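Local coordinates for hypothetical protein APE0525 (Aeropyrum pernix, PDB 2CX0) that is of unknown function but carries a PUA domain behind a pre-PUA domain, and so probably binds RNA, perhaps in translation initiation, at residues I76-Q81 / V88-G93; L111-V116 / E153-E158. One frame throughout, in Å; residues are numbered along the deposited sequence.

Contact 1 (I76-Q81 / V88-G93)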
# COMPACT_ATOMS: atom_id res chain seq x y z
N ILE A 76 1.79 -1.71 -9.66
CA ILE A 76 1.04 -2.50 -8.69
C ILE A 76 1.57 -2.16 -7.28
O ILE A 76 2.80 -2.19 -7.03
CB ILE A 76 1.17 -4.01 -9.00
CG1 ILE A 76 0.43 -4.32 -10.33
CG2 ILE A 76 0.48 -4.88 -7.85
CD1 ILE A 76 1.13 -5.42 -11.10
N TYR A 77 0.63 -1.86 -6.38
CA TYR A 77 0.91 -1.49 -4.99
C TYR A 77 0.23 -2.45 -3.99
O TYR A 77 -0.74 -3.13 -4.29
CB TYR A 77 0.33 -0.10 -4.67
CG TYR A 77 0.97 1.05 -5.36
CD1 TYR A 77 1.85 1.89 -4.67
CD2 TYR A 77 0.71 1.28 -6.72
CE1 TYR A 77 2.48 2.96 -5.34
CE2 TYR A 77 1.36 2.36 -7.42
CZ TYR A 77 2.23 3.17 -6.71
OH TYR A 77 2.89 4.18 -7.34
N PRO A 78 0.78 -2.53 -2.79
CA PRO A 78 0.18 -3.39 -1.77
C PRO A 78 -0.88 -2.57 -1.00
O PRO A 78 -0.74 -1.33 -0.80
CB PRO A 78 1.34 -3.70 -0.80
CG PRO A 78 2.25 -2.35 -0.96
CD PRO A 78 2.09 -1.96 -2.43
N THR A 79 -1.90 -3.28 -0.50
CA THR A 79 -2.85 -2.68 0.38
C THR A 79 -2.18 -2.71 1.76
O THR A 79 -1.15 -3.41 2.00
CB THR A 79 -4.08 -3.55 0.54
OG1 THR A 79 -3.65 -4.91 0.91
CG2 THR A 79 -4.91 -3.52 -0.81
N LEU A 80 -2.80 -2.01 2.71
CA LEU A 80 -2.26 -2.08 4.09
C LEU A 80 -2.49 -3.50 4.63
O LEU A 80 -1.73 -3.97 5.48
CB LEU A 80 -2.95 -1.05 5.01
CG LEU A 80 -2.58 0.39 4.60
CD1 LEU A 80 -3.18 1.27 5.69
CD2 LEU A 80 -1.04 0.64 4.56
N GLN A 81 -3.57 -4.17 4.19
CA GLN A 81 -3.84 -5.57 4.61
C GLN A 81 -2.67 -6.48 4.17
O GLN A 81 -2.27 -7.40 4.90
CB GLN A 81 -5.17 -6.11 4.02
CG GLN A 81 -6.44 -5.45 4.65
CD GLN A 81 -6.76 -4.04 4.15
OE1 GLN A 81 -6.10 -3.53 3.21
NE2 GLN A 81 -7.78 -3.40 4.76
N VAL A 88 6.73 -5.63 6.08
CA VAL A 88 7.17 -4.51 5.25
C VAL A 88 8.59 -4.66 4.79
O VAL A 88 9.12 -3.81 4.04
CB VAL A 88 7.08 -3.18 6.04
CG1 VAL A 88 5.60 -2.88 6.26
CG2 VAL A 88 7.84 -3.30 7.42
N ASP A 89 9.23 -5.75 5.23
CA ASP A 89 10.63 -5.91 4.87
C ASP A 89 10.87 -6.14 3.37
O ASP A 89 11.96 -5.91 2.89
CB ASP A 89 11.29 -7.03 5.71
CG ASP A 89 12.79 -7.02 5.58
OD1 ASP A 89 13.40 -6.07 6.11
OD2 ASP A 89 13.37 -7.94 4.92
N TRP A 90 9.85 -6.56 2.65
CA TRP A 90 9.97 -6.76 1.21
C TRP A 90 9.89 -5.44 0.39
O TRP A 90 10.15 -5.42 -0.83
CB TRP A 90 8.88 -7.72 0.75
CG TRP A 90 7.48 -7.22 0.94
CD1 TRP A 90 6.76 -7.13 2.11
CD2 TRP A 90 6.62 -6.70 -0.09
NE1 TRP A 90 5.52 -6.59 1.88
CE2 TRP A 90 5.40 -6.32 0.53
CE3 TRP A 90 6.75 -6.53 -1.48
CZ2 TRP A 90 4.31 -5.78 -0.19
CZ3 TRP A 90 5.68 -5.98 -2.21
CH2 TRP A 90 4.48 -5.61 -1.56
N LEU A 91 9.53 -4.33 1.05
CA LEU A 91 9.50 -3.01 0.37
C LEU A 91 10.90 -2.47 0.32
O LEU A 91 11.74 -2.82 1.17
CB LEU A 91 8.64 -2.03 1.17
CG LEU A 91 7.19 -2.53 1.40
CD1 LEU A 91 6.50 -1.46 2.36
CD2 LEU A 91 6.42 -2.71 0.10
N LYS A 92 11.19 -1.59 -0.64
CA LYS A 92 12.55 -0.99 -0.72
C LYS A 92 12.80 -0.11 0.52
O LYS A 92 13.93 0.05 0.98
CB LYS A 92 12.62 -0.17 -1.97
CG LYS A 92 12.71 -1.06 -3.21
CD LYS A 92 13.04 -0.22 -4.43
CE LYS A 92 13.15 -1.09 -5.69
NZ LYS A 92 14.52 -1.64 -5.92
N GLY A 93 11.74 0.50 1.05
CA GLY A 93 11.95 1.31 2.23
C GLY A 93 10.67 1.65 2.99
O GLY A 93 9.55 1.43 2.50

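Contact 2 (L111-V116 / E153-E158)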
# COMPACT_ATOMS: atom_id res chain seq x y z
N LEU A 111 2.42 12.86 3.23
CA LEU A 111 3.39 12.93 4.33
C LEU A 111 4.44 14.04 4.09
O LEU A 111 5.17 14.02 3.12
CB LEU A 111 4.10 11.56 4.55
CG LEU A 111 5.28 11.55 5.54
CD1 LEU A 111 4.75 11.97 6.98
CD2 LEU A 111 5.93 10.10 5.53
N MSE A 112 4.45 15.04 4.96
CA MSE A 112 5.45 16.09 4.85
C MSE A 112 6.68 15.73 5.73
O MSE A 112 6.59 15.06 6.76
CB MSE A 112 4.84 17.41 5.29
CG MSE A 112 3.44 17.65 4.75
SE MSE A 112 3.41 17.76 2.82
CE MSE A 112 4.21 19.38 2.74
N ILE A 113 7.85 16.19 5.30
CA ILE A 113 9.09 15.94 5.96
C ILE A 113 9.12 16.20 7.48
O ILE A 113 9.74 15.44 8.24
CB ILE A 113 10.19 16.76 5.27
CG1 ILE A 113 10.39 16.22 3.83
CG2 ILE A 113 11.55 16.66 6.09
CD1 ILE A 113 11.16 17.24 2.91
N PRO A 114 8.46 17.27 7.95
CA PRO A 114 8.50 17.52 9.39
C PRO A 114 7.87 16.43 10.24
O PRO A 114 8.16 16.37 11.42
CB PRO A 114 7.76 18.85 9.54
CG PRO A 114 8.04 19.55 8.24
CD PRO A 114 7.83 18.39 7.22
N GLY A 115 6.99 15.60 9.68
CA GLY A 115 6.38 14.50 10.46
C GLY A 115 7.25 13.23 10.41
O GLY A 115 6.92 12.22 11.05
N VAL A 116 8.37 13.27 9.68
CA VAL A 116 9.21 12.08 9.60
C VAL A 116 10.21 12.03 10.74
O VAL A 116 10.87 13.03 11.01
CB VAL A 116 9.96 12.04 8.23
CG1 VAL A 116 10.99 10.87 8.23
CG2 VAL A 116 8.94 11.91 7.07
N GLU A 153 17.05 11.37 4.93
CA GLU A 153 17.78 11.19 6.19
C GLU A 153 18.26 12.57 6.71
O GLU A 153 18.24 12.87 7.92
CB GLU A 153 19.02 10.29 5.93
CG GLU A 153 18.74 8.79 6.01
CD GLU A 153 18.35 8.36 7.43
OE1 GLU A 153 18.60 9.10 8.38
OE2 GLU A 153 17.81 7.26 7.61
N LYS A 154 18.69 13.42 5.78
CA LYS A 154 19.17 14.72 6.20
C LYS A 154 17.99 15.66 6.45
O LYS A 154 17.89 16.31 7.49
CB LYS A 154 20.08 15.29 5.12
CG LYS A 154 21.24 14.37 4.84
CD LYS A 154 22.42 15.14 4.30
CE LYS A 154 23.57 14.19 3.87
NZ LYS A 154 24.16 13.37 4.98
N LEU A 155 17.06 15.69 5.53
CA LEU A 155 15.92 16.60 5.64
C LEU A 155 15.05 16.41 6.88
O LEU A 155 14.61 17.39 7.46
CB LEU A 155 15.03 16.46 4.39
CG LEU A 155 15.69 16.93 3.06
CD1 LEU A 155 14.81 16.48 1.83
CD2 LEU A 155 15.87 18.48 3.13
N TYR A 156 14.78 15.17 7.31
CA TYR A 156 13.94 15.04 8.48
C TYR A 156 14.67 15.49 9.74
O TYR A 156 14.06 16.01 10.65
CB TYR A 156 13.39 13.59 8.62
CG TYR A 156 14.20 12.63 9.42
CD1 TYR A 156 14.93 11.62 8.79
CD2 TYR A 156 14.17 12.65 10.82
CE1 TYR A 156 15.63 10.64 9.53
CE2 TYR A 156 14.87 11.65 11.58
CZ TYR A 156 15.59 10.67 10.91
OH TYR A 156 16.31 9.73 11.58
N ARG A 157 15.99 15.33 9.78
CA ARG A 157 16.73 15.77 10.95
C ARG A 157 16.76 17.30 11.08
O ARG A 157 16.93 17.81 12.16
CB ARG A 157 18.15 15.21 10.90
CG ARG A 157 18.20 13.73 11.22
CD ARG A 157 19.62 13.22 11.04
NE ARG A 157 19.78 11.90 11.62
CZ ARG A 157 19.55 10.77 10.99
NH1 ARG A 157 19.12 10.79 9.73
NH2 ARG A 157 19.79 9.60 11.60
N GLU A 158 16.61 18.01 9.96
CA GLU A 158 16.55 19.46 9.94
C GLU A 158 15.10 19.90 10.08
O GLU A 158 14.82 21.07 10.26
CB GLU A 158 17.04 19.98 8.57
CG GLU A 158 18.41 19.47 8.18
CD GLU A 158 18.73 19.69 6.71
OE1 GLU A 158 19.87 19.35 6.32
OE2 GLU A 158 17.87 20.20 5.94

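Contact 1 (I76-Q81 / V88-G93)
P78 presses its ring carbons against the six-membered rim of W90 and the end of L91, and every touch between 76-81 and 88-93 is apolar. P78 CB lies at the indole edge, near the ring plane, 3.7 Å from W90 CZ2; P78 CG stands 4.0 Å from W90 CH2. The indole gets there because W90 CG sits between its own backbone N and carbonyl carbon (chi1 64°), a rotation that carries the ring back toward the proline. L91 adds a looser contact, its CD2 4.3 Å from P78 CG, and the same methyl lies over one face of the W90 ring, offset toward the rim.

No hydrogen bond crosses between the segments; within 88-93, L91 N donates to V88 O at 3.1 Å, in a type I beta turn from V88 to L91. Y34 meets both the tryptophan ring and P78, while L83 of helix 80-86 touches P78 and W90 as well. All three contacting residues are buried. Strand 76-78, at the edge of the antiparallel N-terminal sheet, helix 80-86 and the type I turn follow one another, and P78 packs back on the loop that leads from the helix into strand 93-97 of the mixed sheet.

Contact 2 (L111-V116 / E153-E158)
I113 and Y156 bring the two backbones to 5.5 Å between their CA atoms, where the 3-10 turn 113-115 meets helix 149-158. Both elements belong to the PUA fold, a pseudobarrel of mixed beta strands flanked by helices; the turn links strand 111-112 to strand 116-121, the two outermost strands of the mixed sheet, and the helix follows strand 138-145. The turn is held by V116 N donating to I113 O at 2.9 Å and by G115 N donating to M112 O, and both I113 and V116 direct their CB atoms at the helix.

I113 uses its two branches differently. CG2, anti to the backbone N, reaches the helix backbone, 3.4 Å from L155 O and 3.7 Å from Y156 CA. The other branch ends in CD1, which meets CD1 of L155 at 3.9 Å, the two side chains crossing at a slant.

V116 and Y156 cross at about a right angle. V116 CG1, also anti to its backbone N (chi1 173°), lies 3.6 Å from Y156 CB and also within van der Waals reach of ring atoms CG and CD1. Replacing Y156 by an alanine would probably open a gap beside V116, which would keep its contact with CB but lose the ring carbons packed on CG1 and on its carbonyl.

V119, further along strand 116-121, also touches Y156, and A164 of strand 163-170 backs I113 and V116, so the helix lies against the sheet margin as well as the turn. No hydrogen bond joins the segments: V116 O instead accepts one from K159 NZ, while Y156 CD2 approaches the same oxygen obliquely at 3.3 Å.

From the N terminus, the chain first builds the antiparallel sheet that ends in strand 76-78. Contact 1 then closes a short loop around helix 80-86, joining this edge strand to the loop that enters strand 93-97. Only after it has closed does contact 2 open at 111-116, and its much longer loop, containing 19 strand residues, is completed by helix 149-158. The two are therefore in series, neither nested nor crossed. The centres of contacts 1 and 2 lie 21 Å apart; the nearest atoms of contacts 1 and 2 are about 10 Å apart. Contact 1, near the middle of the chain, holds strand 76-78 against the loop that leads into the mixed sheet; contact 2 works wholly inside the PUA domain, at its outer end.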